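Local coordinates for primase X domain-containing protein (Sulfolobus solfataricus, PDB 4WYH), which serves as a noncatalytic subunit of an archaeal eukaryotic-type primase and is essential for efficient primer synthesis, at residues K37-L43 with E121-L126; Q44-F50 with D115-E121; S56-N61 with V98-L104. One frame throughout, in Å; residues are numbered along the deposited sequence.

Interaction 1: residues K37-L43 with E121-L126; sequences KVLEMGL and EIIRVL
Leu43 and Val125 bury the largest areas in this contact, and they meet branch to branch, with CD2 of Leu43 4.1 Å from CG2 of Val125. CD2 of Leu43 also rests on the backbone of helix 116-128, 3.5 Å from Glu121 O, while CD1 crosses to Ile122 CG1 at 4.1 Å. Val125 acts with two prongs. CG1 of Val125, set anti to the backbone N (chi1 164°), lies 3.6 Å from Met41 CB; CG2 of Val125 approaches Gly42 O at 3.4 Å. The valine therefore packs at the point where helix 33-41 ends, marked by the positive phi of Gly42. One turn earlier, Val38 sends CG2 to Ile122 CG2 at 4.1 Å and, more loosely, lies near CD2 of Leu126. No hydrogen bond crosses between the two segments: the carboxylate of Glu121 is turned instead to Ser46 and the loop before helix 47-63. Phe50 of that helix touches Val38, Leu43 and Ile122, adding a third wall to the apolar layer. The short helical axes approach to 9.7 Å and cross at 87°, which identifies the arrangement as near-orthogonal packing of two helices, partly buried, in an all-helical domain.

Interaction 2: residues Q44-F50 with D115-E121; sequences QDSRKRF and DKEMYNE
Ser46 and Met118 bring the backbones closest, CA to CA 5.1 Å, where the loop leading into helix 47-63 passes the first turns of helix 116-128. The carboxylate of Glu121 gathers the backbone N-H groups of this loop. Its OE1 accepts from Gln44 N, Ser46 N and Ser46 OG, while OE2 of Glu121 accepts from Asp45 N at 2.8 Å on its syn lone pair. With OG between the backbone N and the carbonyl carbon (chi1 74°), Ser46 presents hydroxyl and amide to one oxygen; OG lies 2.6 Å from Glu121 OE1, above the carboxylate plane. These four bonds should fix the carboxylate's rotation. Asp115 is the N-cap of helix 116-128, its OD1 accepting from Met118 N, and it joins Arg49 and Glu117 in a salt-bridge network. Arg49 grips it side-on, NE to Asp115 OD2 at 2.8 Å and NH2 to OD1, and NH2 also donates almost straight to Glu117 OE1 (2.8 Å, 168°). Asp45, a manganese ligand in this protein although no metal is bound here, has its OD2 4.2 Å from Glu117 OE2; a water donates to both oxygens, probably easing their repulsion. On the buried side, CB of Met118 packs on Ser46 CB at 3.6 Å, and CE of Met118 meets the edge of the Phe50 ring, 3.8 Å from CD1.

Interaction 3: residues S56-N61 with V98-L104; sequences SRYLVN and VKKKGLL
Asn61 and Arg57 reach from helix 47-63 to backbone carbonyls around the end of helix 88-101. ND2 of Asn61 donates twice, to Leu103 O at 2.7 Å and to Val98 O at 2.9 Å. Both acceptors lie close to the amide plane, and the second bond is nearly straight (173°), so the pair should hold the amide's rotation. Its oxygen is also engaged: a water donates to OD1 of Asn61 and to Lys99 O. Arg57 places CG anti to its carbonyl carbon (chi1 -53°) and runs extended from CG to NE, which carries the guanidinium alongside the outgoing chain. There NH1 of Arg57 donates to Leu104 O at 2.9 Å, the oxygen in the guanidinium plane but the donor above the carbonyl plane, while CD1 of Leu103 lies over one face, 3.5 Å from NH2. Cutting Arg57 back to an alanine would probably leave Leu104 O without this donor and strip the CD1 branch of Leu103 of the flat group it packs on. Val98 points CG1 between OG of Ser56, 3.5 Å away, and CG of Arg57, 3.7 Å away; that hydroxyl is hydrogen-bonded to Ile51 O. Val60 presses CG1, anti to its backbone N (chi1 171°), tightly on Lys99 CB at 3.5 Å. The positive phi of Gly102 and the bond from Leu103 N to Val98 O are consistent with a Schellman-type end to helix 88-101, and Val98 is a knob in the hole formed by Ser56, Arg57, Val60 and Asn61, as in knobs-into-holes helix packing.

From the N terminus, the chain passes through helix 33-41, which meets helix 116-128 near the C terminus and so closes the longest loop, interaction 1. The next residues, 44-50, meet the start of that same late helix in interaction 2, a smaller loop lying wholly within the first. Farther along helix 47-63, residues 56-61 pair with 98-104, so interaction 3 is the innermost of three concentric closures; none cross. Interactions 1 and 2 share Glu121 and touch through Phe50, making one continuous region. Interaction 3 lies on the opposite side of the chain's centre from both, about 19 Å between centres from interaction 2, with helix 47-63 spanning the two sides.

Interaction 1: residues K37-L43 with E121-L126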
loop_
_atom_site.group_PDB
_atom_site.type_symbol
_atom_site.label_atom_id
_atom_site.label_comp_id
_atom_site.label_asym_id
_atom_site.label_seq_id
_atom_site.Cartn_x
_atom_site.Cartn_y
_atom_site.Cartn_z
ATOM N N LYS A 37 -8.108 -4.790 -3.164
ATOM C CA LYS A 37 -8.832 -3.964 -4.104
ATOM C C LYS A 37 -8.103 -2.682 -4.483
ATOM O O LYS A 37 -8.072 -2.305 -5.621
ATOM C CB LYS A 37 -10.204 -3.607 -3.528
ATOM C CG LYS A 37 -11.242 -3.452 -4.617
ATOM C CD LYS A 37 -11.155 -4.634 -5.594
ATOM C CE LYS A 37 -12.243 -4.697 -6.661
ATOM N NZ LYS A 37 -11.853 -5.852 -7.550
ATOM N N VAL A 38 -7.593 -1.973 -3.492
ATOM C CA VAL A 38 -6.830 -0.769 -3.710
ATOM C C VAL A 38 -5.588 -1.120 -4.540
ATOM O O VAL A 38 -5.266 -0.402 -5.512
ATOM C CB VAL A 38 -6.426 -0.063 -2.391
ATOM C CG1 VAL A 38 -5.569 1.155 -2.669
ATOM C CG2 VAL A 38 -7.679 0.422 -1.645
ATOM N N LEU A 39 -4.913 -2.213 -4.187
ATOM C CA LEU A 39 -3.753 -2.585 -4.916
ATOM C C LEU A 39 -4.061 -2.805 -6.389
ATOM O O LEU A 39 -3.251 -2.480 -7.244
ATOM C CB LEU A 39 -3.082 -3.828 -4.365
ATOM C CG LEU A 39 -2.159 -3.640 -3.190
ATOM C CD1 LEU A 39 -1.950 -5.001 -2.566
ATOM C CD2 LEU A 39 -0.817 -3.006 -3.480
ATOM N N GLU A 40 -5.238 -3.363 -6.649
ATOM C CA GLU A 40 -5.671 -3.623 -8.013
ATOM C C GLU A 40 -5.969 -2.353 -8.800
ATOM O O GLU A 40 -5.678 -2.315 -9.972
ATOM C CB GLU A 40 -6.933 -4.437 -7.999
ATOM C CG GLU A 40 -7.443 -4.720 -9.387
ATOM C CD GLU A 40 -8.728 -5.467 -9.364
ATOM O OE1 GLU A 40 -9.397 -5.410 -8.300
ATOM O OE2 GLU A 40 -9.040 -6.104 -10.405
ATOM N N MET A 41 -6.575 -1.356 -8.147
ATOM C CA MET A 41 -7.128 -0.190 -8.829
ATOM C C MET A 41 -6.214 1.026 -8.890
ATOM O O MET A 41 -6.209 1.747 -9.867
ATOM C CB MET A 41 -8.468 0.158 -8.222
ATOM C CG MET A 41 -9.479 -0.985 -8.245
ATOM S SD MET A 41 -9.987 -1.467 -9.917
ATOM C CE MET A 41 -10.139 0.124 -10.763
ATOM N N GLY A 42 -5.442 1.238 -7.825
ATOM C CA GLY A 42 -4.494 2.303 -7.754
ATOM C C GLY A 42 -5.037 3.497 -6.988
ATOM O O GLY A 42 -6.235 3.600 -6.729
ATOM N N LEU A 43 -4.129 4.344 -6.551
ATOM C CA LEU A 43 -4.469 5.586 -5.885
ATOM C C LEU A 43 -3.796 6.757 -6.642
ATOM O O LEU A 43 -3.315 6.603 -7.801
ATOM C CB LEU A 43 -4.044 5.561 -4.395
ATOM C CG LEU A 43 -4.685 4.488 -3.482
ATOM C CD1 LEU A 43 -4.107 4.537 -2.052
ATOM C CD2 LEU A 43 -6.201 4.580 -3.452
ATOM N N GLU A 121 -9.001 8.791 -1.044
ATOM C CA GLU A 121 -8.581 8.085 -2.232
ATOM C C GLU A 121 -8.959 6.566 -2.186
ATOM O O GLU A 121 -9.363 5.962 -3.189
ATOM C CB GLU A 121 -7.103 8.335 -2.491
ATOM C CG GLU A 121 -6.758 9.795 -2.816
ATOM C CD GLU A 121 -5.320 9.976 -3.289
ATOM O OE1 GLU A 121 -4.540 9.021 -3.212
ATOM O OE2 GLU A 121 -5.011 11.068 -3.743
ATOM N N ILE A 122 -8.795 5.974 -1.003
ATOM C CA ILE A 122 -9.113 4.562 -0.738
ATOM C C ILE A 122 -10.609 4.301 -0.890
ATOM O O ILE A 122 -11.033 3.438 -1.631
ATOM C CB ILE A 122 -8.657 4.191 0.688
ATOM C CG1 ILE A 122 -7.128 4.092 0.731
ATOM C CG2 ILE A 122 -9.290 2.888 1.168
ATOM C CD1 ILE A 122 -6.581 3.994 2.138
ATOM N N ILE A 123 -11.376 5.063 -0.145
ATOM C CA ILE A 123 -12.816 4.961 -0.136
ATOM C C ILE A 123 -13.388 5.135 -1.531
ATOM O O ILE A 123 -14.319 4.447 -1.896
ATOM C CB ILE A 123 -13.391 6.062 0.800
ATOM C CG1 ILE A 123 -13.150 5.753 2.246
ATOM C CG2 ILE A 123 -14.857 6.293 0.585
ATOM C CD1 ILE A 123 -13.460 4.364 2.664
ATOM N N ARG A 124 -12.858 6.096 -2.284
ATOM C CA ARG A 124 -13.378 6.419 -3.641
ATOM C C ARG A 124 -13.196 5.258 -4.578
ATOM O O ARG A 124 -14.116 4.962 -5.397
ATOM C CB ARG A 124 -12.742 7.682 -4.214
ATOM C CG ARG A 124 -13.271 8.894 -3.442
ATOM C CD ARG A 124 -12.582 10.187 -3.852
ATOM N NE ARG A 124 -13.151 11.367 -3.173
ATOM C CZ ARG A 124 -12.491 12.512 -2.987
ATOM N NH1 ARG A 124 -11.251 12.625 -3.434
ATOM N NH2 ARG A 124 -13.058 13.544 -2.356
ATOM N N VAL A 125 -12.072 4.545 -4.390
ATOM C CA VAL A 125 -11.856 3.289 -5.128
ATOM C C VAL A 125 -12.810 2.194 -4.685
ATOM O O VAL A 125 -13.343 1.469 -5.514
ATOM C CB VAL A 125 -10.390 2.800 -4.939
ATOM C CG1 VAL A 125 -10.200 1.332 -5.351
ATOM C CG2 VAL A 125 -9.481 3.722 -5.698
ATOM N N LEU A 126 -12.988 2.040 -3.367
ATOM C CA LEU A 126 -13.842 0.961 -2.831
ATOM C C LEU A 126 -15.283 1.231 -3.257
ATOM O O LEU A 126 -16.031 0.295 -3.644
ATOM C CB LEU A 126 -13.722 0.885 -1.320
ATOM C CG LEU A 126 -12.322 0.591 -0.798
ATOM C CD1 LEU A 126 -12.389 0.527 0.722
ATOM C CD2 LEU A 126 -11.805 -0.691 -1.439
#

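Interaction 2: residues Q44-F50 with D115-E121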
loop_
_atom_site.group_PDB
_atom_site.type_symbol
_atom_site.label_atom_id
_atom_site.label_comp_id
_atom_site.label_asym_id
_atom_site.label_seq_id
_atom_site.Cartn_x
_atom_site.Cartn_y
_atom_site.Cartn_z
ATOM N N GLN A 44 -3.731 7.895 -5.960
ATOM C CA GLN A 44 -3.365 9.114 -6.623
ATOM C C GLN A 44 -2.242 9.880 -5.894
ATOM O O GLN A 44 -1.120 9.633 -6.192
ATOM C CB GLN A 44 -4.613 9.928 -6.920
ATOM C CG GLN A 44 -4.364 11.144 -7.770
ATOM C CD GLN A 44 -5.637 11.772 -8.319
ATOM O OE1 GLN A 44 -5.642 12.273 -9.433
ATOM N NE2 GLN A 44 -6.711 11.735 -7.567
ATOM N N ASP A 45 -2.549 10.874 -5.084
ATOM C CA ASP A 45 -1.546 11.591 -4.324
ATOM C C ASP A 45 -1.025 10.840 -3.101
ATOM O O ASP A 45 -0.015 11.205 -2.559
ATOM C CB ASP A 45 -2.103 12.921 -3.862
ATOM C CG ASP A 45 -2.497 13.860 -5.058
ATOM O OD1 ASP A 45 -2.033 13.655 -6.208
ATOM O OD2 ASP A 45 -3.305 14.757 -4.780
ATOM N N SER A 46 -1.714 9.776 -2.677
ATOM C CA SER A 46 -1.376 9.092 -1.473
ATOM C C SER A 46 -0.642 7.776 -1.693
ATOM O O SER A 46 -0.474 7.052 -0.757
ATOM C CB SER A 46 -2.629 8.890 -0.624
ATOM O OG SER A 46 -3.446 7.897 -1.162
ATOM N N ARG A 47 -0.240 7.460 -2.936
ATOM C CA ARG A 47 0.399 6.167 -3.293
ATOM C C ARG A 47 1.560 5.775 -2.459
ATOM O O ARG A 47 1.590 4.646 -1.989
ATOM C CB ARG A 47 0.841 6.126 -4.763
ATOM C CG ARG A 47 -0.282 5.918 -5.718
ATOM C CD ARG A 47 0.173 6.145 -7.164
ATOM N NE ARG A 47 0.601 7.528 -7.379
ATOM C CZ ARG A 47 1.303 7.908 -8.427
ATOM N NH1 ARG A 47 1.683 7.028 -9.385
ATOM N NH2 ARG A 47 1.603 9.172 -8.546
ATOM N N LYS A 48 2.507 6.701 -2.227
ATOM C CA LYS A 48 3.691 6.344 -1.488
ATOM C C LYS A 48 3.376 6.088 -0.015
ATOM O O LYS A 48 3.769 5.112 0.548
ATOM C CB LYS A 48 4.795 7.379 -1.708
ATOM C CG LYS A 48 5.477 7.178 -3.051
ATOM C CD LYS A 48 6.540 8.238 -3.256
ATOM C CE LYS A 48 7.036 8.154 -4.677
ATOM N NZ LYS A 48 8.057 9.209 -4.928
ATOM N N ARG A 49 2.564 6.937 0.583
ATOM C CA ARG A 49 2.135 6.690 1.965
ATOM C C ARG A 49 1.327 5.383 2.118
ATOM O O ARG A 49 1.545 4.656 3.077
ATOM C CB ARG A 49 1.287 7.884 2.444
ATOM C CG ARG A 49 2.105 9.144 2.484
ATOM C CD ARG A 49 1.428 10.224 3.344
ATOM N NE ARG A 49 0.008 10.416 3.035
ATOM C CZ ARG A 49 -0.443 11.299 2.175
ATOM N NH1 ARG A 49 0.406 11.987 1.475
ATOM N NH2 ARG A 49 -1.751 11.464 1.975
ATOM N N PHE A 50 0.458 5.058 1.159
ATOM C CA PHE A 50 -0.321 3.805 1.180
ATOM C C PHE A 50 0.658 2.660 1.143
ATOM O O PHE A 50 0.530 1.735 1.881
ATOM C CB PHE A 50 -1.262 3.721 -0.006
ATOM C CG PHE A 50 -2.108 2.463 -0.024
ATOM C CD1 PHE A 50 -3.091 2.300 0.911
ATOM C CD2 PHE A 50 -1.843 1.438 -0.889
ATOM C CE1 PHE A 50 -3.870 1.178 0.927
ATOM C CE2 PHE A 50 -2.628 0.279 -0.869
ATOM C CZ PHE A 50 -3.626 0.162 0.056
ATOM N N ASP A 115 -5.022 10.573 8.147
ATOM C CA ASP A 115 -4.714 10.836 6.753
ATOM C C ASP A 115 -5.979 10.798 5.927
ATOM O O ASP A 115 -6.222 9.874 5.185
ATOM C CB ASP A 115 -3.665 9.839 6.290
ATOM C CG ASP A 115 -3.027 10.178 4.944
ATOM O OD1 ASP A 115 -3.461 11.056 4.163
ATOM O OD2 ASP A 115 -2.043 9.451 4.662
ATOM N N LYS A 116 -6.776 11.839 6.069
ATOM C CA LYS A 116 -7.999 11.941 5.284
ATOM C C LYS A 116 -7.750 12.011 3.808
ATOM O O LYS A 116 -8.571 11.574 3.063
ATOM C CB LYS A 116 -8.860 13.088 5.768
ATOM C CG LYS A 116 -9.389 12.927 7.183
ATOM C CD LYS A 116 -10.046 14.193 7.693
ATOM C CE LYS A 116 -10.855 13.891 8.944
ATOM N NZ LYS A 116 -10.110 13.154 9.973
ATOM N N GLU A 117 -6.634 12.555 3.361
ATOM C CA GLU A 117 -6.349 12.547 1.907
ATOM C C GLU A 117 -6.305 11.120 1.369
ATOM O O GLU A 117 -6.945 10.769 0.391
ATOM C CB GLU A 117 -5.064 13.336 1.594
ATOM C CG GLU A 117 -4.673 13.260 0.120
ATOM C CD GLU A 117 -3.354 13.951 -0.177
ATOM O OE1 GLU A 117 -2.320 13.320 -0.033
ATOM O OE2 GLU A 117 -3.369 15.111 -0.621
ATOM N N MET A 118 -5.548 10.275 2.054
ATOM C CA MET A 118 -5.428 8.894 1.649
ATOM C C MET A 118 -6.776 8.197 1.844
ATOM O O MET A 118 -7.204 7.343 1.058
ATOM C CB MET A 118 -4.345 8.203 2.487
ATOM C CG MET A 118 -4.258 6.685 2.284
ATOM S SD MET A 118 -2.842 5.927 3.107
ATOM C CE MET A 118 -3.618 4.588 3.886
ATOM N N TYR A 119 -7.455 8.516 2.930
ATOM C CA TYR A 119 -8.723 7.843 3.241
ATOM C C TYR A 119 -9.681 8.092 2.080
ATOM O O TYR A 119 -10.304 7.188 1.605
ATOM C CB TYR A 119 -9.330 8.380 4.505
ATOM C CG TYR A 119 -10.490 7.630 5.006
ATOM C CD1 TYR A 119 -10.336 6.421 5.624
ATOM C CD2 TYR A 119 -11.790 8.173 4.884
ATOM C CE1 TYR A 119 -11.447 5.716 6.093
ATOM C CE2 TYR A 119 -12.884 7.499 5.391
ATOM C CZ TYR A 119 -12.692 6.268 5.996
ATOM O OH TYR A 119 -13.772 5.569 6.496
ATOM N N ASN A 120 -9.830 9.336 1.673
ATOM C CA ASN A 120 -10.722 9.612 0.539
ATOM C C ASN A 120 -10.292 8.866 -0.735
ATOM O O ASN A 120 -11.114 8.359 -1.403
ATOM C CB ASN A 120 -10.815 11.100 0.287
ATOM C CG ASN A 120 -11.716 11.789 1.290
ATOM O OD1 ASN A 120 -12.422 11.123 2.050
ATOM N ND2 ASN A 120 -11.698 13.091 1.329
ATOM N N GLU A 121 -9.001 8.791 -1.044
ATOM C CA GLU A 121 -8.581 8.085 -2.232
ATOM C C GLU A 121 -8.959 6.566 -2.186
ATOM O O GLU A 121 -9.363 5.962 -3.189
ATOM C CB GLU A 121 -7.103 8.335 -2.491
ATOM C CG GLU A 121 -6.758 9.795 -2.816
ATOM C CD GLU A 121 -5.320 9.976 -3.289
ATOM O OE1 GLU A 121 -4.540 9.021 -3.212
ATOM O OE2 GLU A 121 -5.011 11.068 -3.743
HETATM O O HOH W 1 -4.981 15.481 -2.974
#

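Interaction 3: residues S56-N61 with V98-L104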
loop_
_atom_site.group_PDB
_atom_site.type_symbol
_atom_site.label_atom_id
_atom_site.label_comp_id
_atom_site.label_asym_id
_atom_site.label_seq_id
_atom_site.Cartn_x
_atom_site.Cartn_y
_atom_site.Cartn_z
ATOM N N SER A 56 2.651 -2.475 2.008
ATOM C CA SER A 56 3.867 -3.259 2.242
ATOM C C SER A 56 3.707 -4.159 3.496
ATOM O O SER A 56 4.024 -5.323 3.434
ATOM C CB SER A 56 5.125 -2.369 2.425
ATOM O OG SER A 56 5.003 -1.537 3.554
ATOM N N ARG A 57 3.181 -3.583 4.577
ATOM C CA ARG A 57 2.964 -4.298 5.830
ATOM C C ARG A 57 1.934 -5.411 5.687
ATOM O O ARG A 57 2.114 -6.473 6.208
ATOM C CB ARG A 57 2.475 -3.320 6.854
ATOM C CG ARG A 57 3.367 -2.082 7.020
ATOM C CD ARG A 57 2.868 -1.252 8.162
ATOM N NE ARG A 57 3.656 -0.082 8.363
ATOM C CZ ARG A 57 3.524 0.723 9.394
ATOM N NH1 ARG A 57 2.604 0.470 10.333
ATOM N NH2 ARG A 57 4.284 1.813 9.470
ATOM N N TYR A 58 0.849 -5.162 4.964
ATOM C CA TYR A 58 -0.101 -6.219 4.685
ATOM C C TYR A 58 0.521 -7.401 3.944
ATOM O O TYR A 58 0.408 -8.570 4.331
ATOM C CB TYR A 58 -1.235 -5.640 3.886
ATOM C CG TYR A 58 -2.174 -6.661 3.282
ATOM C CD1 TYR A 58 -2.962 -7.441 4.082
ATOM C CD2 TYR A 58 -2.216 -6.873 1.868
ATOM C CE1 TYR A 58 -3.816 -8.414 3.521
ATOM C CE2 TYR A 58 -3.046 -7.846 1.294
ATOM C CZ TYR A 58 -3.860 -8.565 2.121
ATOM O OH TYR A 58 -4.723 -9.478 1.668
ATOM N N LEU A 59 1.169 -7.100 2.831
ATOM C CA LEU A 59 1.758 -8.110 2.004
ATOM C C LEU A 59 2.772 -8.964 2.776
ATOM O O LEU A 59 2.731 -10.186 2.765
ATOM C CB LEU A 59 2.415 -7.445 0.779
ATOM C CG LEU A 59 1.469 -6.827 -0.253
ATOM C CD1 LEU A 59 2.286 -6.120 -1.326
ATOM C CD2 LEU A 59 0.625 -7.950 -0.804
ATOM N N VAL A 60 3.655 -8.316 3.476
ATOM C CA VAL A 60 4.741 -8.991 4.149
ATOM C C VAL A 60 4.310 -9.687 5.459
ATOM O O VAL A 60 4.662 -10.871 5.723
ATOM C CB VAL A 60 5.877 -7.975 4.389
ATOM C CG1 VAL A 60 6.964 -8.552 5.276
ATOM C CG2 VAL A 60 6.435 -7.507 3.030
ATOM N N ASN A 61 3.547 -8.983 6.276
ATOM C CA ASN A 61 3.340 -9.421 7.653
ATOM C C ASN A 61 2.028 -10.090 7.899
ATOM O O ASN A 61 1.905 -10.881 8.852
ATOM C CB ASN A 61 3.556 -8.246 8.612
ATOM C CG ASN A 61 5.011 -7.833 8.666
ATOM O OD1 ASN A 61 5.944 -8.631 8.414
ATOM N ND2 ASN A 61 5.216 -6.544 8.918
ATOM N N VAL A 98 9.673 -3.115 7.121
ATOM C CA VAL A 98 8.395 -3.558 7.700
ATOM C C VAL A 98 8.468 -4.993 8.093
ATOM O O VAL A 98 7.840 -5.393 9.097
ATOM C CB VAL A 98 7.163 -3.339 6.804
ATOM C CG1 VAL A 98 7.007 -1.896 6.453
ATOM C CG2 VAL A 98 7.056 -4.265 5.581
ATOM N N LYS A 99 9.193 -5.804 7.324
ATOM C CA LYS A 99 9.406 -7.208 7.687
ATOM C C LYS A 99 10.190 -7.342 8.964
ATOM O O LYS A 99 9.861 -8.189 9.809
ATOM C CB LYS A 99 10.135 -7.971 6.568
ATOM C CG LYS A 99 10.289 -9.490 6.837
ATOM C CD LYS A 99 10.928 -10.213 5.661
ATOM C CE LYS A 99 10.933 -11.729 5.814
ATOM N NZ LYS A 99 9.579 -12.344 5.606
ATOM N N LYS A 100 11.256 -6.578 9.091
ATOM C CA LYS A 100 12.083 -6.649 10.297
ATOM C C LYS A 100 11.327 -6.247 11.569
ATOM O O LYS A 100 11.471 -6.912 12.612
ATOM C CB LYS A 100 13.333 -5.777 10.139
ATOM C CG LYS A 100 14.400 -6.440 9.334
ATOM C CD LYS A 100 15.799 -5.989 9.692
ATOM C CE LYS A 100 16.778 -6.418 8.605
ATOM N NZ LYS A 100 18.073 -6.635 9.268
ATOM N N LYS A 101 10.548 -5.141 11.506
ATOM C CA LYS A 101 9.853 -4.637 12.670
ATOM C C LYS A 101 8.488 -5.274 12.908
ATOM O O LYS A 101 7.863 -5.066 13.972
ATOM C CB LYS A 101 9.792 -3.094 12.631
ATOM C CG LYS A 101 11.171 -2.404 12.664
ATOM C CD LYS A 101 11.114 -0.888 12.412
ATOM C CE LYS A 101 11.135 -0.518 10.941
ATOM N NZ LYS A 101 12.255 -1.167 10.259
ATOM N N GLY A 102 8.028 -6.090 11.975
ATOM C CA GLY A 102 6.725 -6.687 12.064
ATOM C C GLY A 102 5.555 -5.691 12.086
ATOM O O GLY A 102 4.528 -5.941 12.695
ATOM N N LEU A 103 5.691 -4.587 11.393
ATOM C CA LEU A 103 4.701 -3.526 11.462
ATOM C C LEU A 103 3.438 -3.932 10.799
ATOM O O LEU A 103 3.462 -4.632 9.788
ATOM C CB LEU A 103 5.227 -2.237 10.857
ATOM C CG LEU A 103 6.516 -1.616 11.365
ATOM C CD1 LEU A 103 6.782 -0.269 10.740
ATOM C CD2 LEU A 103 6.588 -1.530 12.858
ATOM N N LEU A 104 2.322 -3.537 11.427
ATOM C CA LEU A 104 0.990 -3.828 10.954
ATOM C C LEU A 104 0.354 -2.717 10.113
ATOM O O LEU A 104 0.507 -1.545 10.405
ATOM C CB LEU A 104 0.064 -4.035 12.129
ATOM C CG LEU A 104 0.443 -5.168 13.058
ATOM C CD1 LEU A 104 -0.279 -4.977 14.402
ATOM C CD2 LEU A 104 0.055 -6.476 12.424
HETATM O O HOH W 2 7.959 -10.029 9.804
#